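Membrane protein (Acinetobacter baumannii AB307-0294, PDB 5DL5) forms a beta-barrel channel of the OprD porin family in the outer membrane and probably admits small solutes, antibiotics among them. Local coordinates at residues 406-409 with 410-414. Sequence-based numbering, arbitrary orientation.
Sequences DAYQ and GAYIG
Gln409 and Tyr412 close a type I beta turn: Tyr412 N donates to Gln409 O at 2.9 Å along a nearly straight path (166°), reaching the oxygen from above its carbonyl plane. Tyr408, just before the turn, and Tyr412, at its end, both carry CG anti to the backbone N, and their side chains lie side by side, pointing the same way. Their planes are almost parallel, at 16°, but slid so far apart that the rings barely overlap. Instead, Tyr412 CB sits over the Tyr408 face in a CH-pi contact, 3.6 Å from the centroid, while Tyr408 OH hangs over one face of the Tyr412 ring, 3.5 Å from Tyr412 CG. Ile413 CG1 lies on that ring's opposite face. The amide of Gln409 folds back, with OE1 3.3 Å from Gly414 CA; OE1 accepts from Asp415 N and NE2 donates to Ser405 O. A water bridges the two segments, donating to Tyr408 O (2.6 Å) and accepting from Gly414 N (2.9 Å). In this loop between barrel strands 394-404 and 416-428, Tyr412 OH also bonds to Asp325 N. Turn bond, water and glutamine amide thus each serve backbone groups, while CH-pi and hydroxyl-over-ring contacts, rather than a ring stack, join the tyrosines.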
loop_
_atom_site.group_PDB
_atom_site.type_symbol
_atom_site.label_atom_id
_atom_site.label_comp_id
_atom_site.label_asym_id
_atom_site.label_seq_id
_atom_site.Cartn_x
_atom_site.Cartn_y
_atom_site.Cartn_z
ATOM N N ASP A 406 11.705 22.819 10.553
ATOM C CA ASP A 406 12.356 22.410 11.822
ATOM C C ASP A 406 11.454 21.561 12.753
ATOM O O ASP A 406 11.964 20.600 13.393
ATOM C CB ASP A 406 12.759 23.633 12.638
ATOM C CG ASP A 406 13.760 24.434 11.956
ATOM O OD1 ASP A 406 14.358 23.838 11.046
ATOM O OD2 ASP A 406 14.010 25.627 12.339
ATOM N N ALA A 407 10.146 21.901 12.750
ATOM C CA ALA A 407 9.160 21.318 13.625
ATOM C C ALA A 407 8.719 19.906 13.171
ATOM O O ALA A 407 8.033 19.267 13.874
ATOM C CB ALA A 407 7.962 22.274 13.641
ATOM N N TYR A 408 9.044 19.494 11.947
ATOM C CA TYR A 408 8.629 18.245 11.319
ATOM C C TYR A 408 9.816 17.450 10.834
ATOM O O TYR A 408 9.899 17.020 9.671
ATOM C CB TYR A 408 7.682 18.526 10.161
ATOM C CG TYR A 408 6.628 17.513 9.771
ATOM C CD1 TYR A 408 5.664 17.041 10.700
ATOM C CD2 TYR A 408 6.527 17.070 8.461
ATOM C CE1 TYR A 408 4.577 16.132 10.345
ATOM C CE2 TYR A 408 5.532 16.141 8.120
ATOM C CZ TYR A 408 4.519 15.724 9.075
ATOM O OH TYR A 408 3.608 14.842 8.547
ATOM N N GLN A 409 10.661 17.144 11.775
ATOM C CA GLN A 409 11.867 16.365 11.563
ATOM C C GLN A 409 11.563 15.018 12.260
ATOM O O GLN A 409 10.922 14.184 11.665
ATOM C CB GLN A 409 13.124 17.092 12.104
ATOM C CG GLN A 409 13.526 18.356 11.319
ATOM C CD GLN A 409 13.790 18.125 9.829
ATOM O OE1 GLN A 409 14.639 17.272 9.432
ATOM N NE2 GLN A 409 13.127 18.960 8.984
ATOM N N GLY A 410 11.933 14.868 13.526
ATOM C CA GLY A 410 11.745 13.634 14.267
ATOM C C GLY A 410 10.252 13.345 14.473
ATOM O O GLY A 410 9.874 12.188 14.537
ATOM N N ALA A 411 9.389 14.371 14.506
ATOM C CA ALA A 411 7.952 14.119 14.415
ATOM C C ALA A 411 7.501 13.323 13.220
ATOM O O ALA A 411 6.398 12.840 13.299
ATOM C CB ALA A 411 7.115 15.374 14.532
ATOM N N TYR A 412 8.289 13.160 12.130
ATOM C CA TYR A 412 7.792 12.416 10.968
ATOM C C TYR A 412 8.926 11.680 10.271
ATOM O O TYR A 412 9.271 10.637 10.724
ATOM C CB TYR A 412 6.965 13.284 10.003
ATOM C CG TYR A 412 6.262 12.522 8.880
ATOM C CD1 TYR A 412 5.342 11.500 9.153
ATOM C CD2 TYR A 412 6.551 12.771 7.591
ATOM C CE1 TYR A 412 4.723 10.816 8.150
ATOM C CE2 TYR A 412 5.963 12.082 6.584
ATOM C CZ TYR A 412 5.065 11.102 6.846
ATOM O OH TYR A 412 4.475 10.544 5.796
ATOM N N ILE A 413 9.561 12.216 9.256
ATOM C CA ILE A 413 10.707 11.572 8.606
ATOM C C ILE A 413 11.933 12.400 8.774
ATOM O O ILE A 413 12.947 11.935 9.193
ATOM C CB ILE A 413 10.420 11.353 7.086
ATOM C CG1 ILE A 413 9.265 10.289 6.924
ATOM C CG2 ILE A 413 11.662 10.838 6.391
ATOM C CD1 ILE A 413 8.634 10.253 5.519
ATOM N N GLY A 414 11.893 13.682 8.457
ATOM C CA GLY A 414 13.143 14.443 8.642
ATOM C C GLY A 414 13.786 14.656 7.255
ATOM O O GLY A 414 13.485 13.893 6.327
HETATM O O HOH W 1 9.364 14.986 8.154
#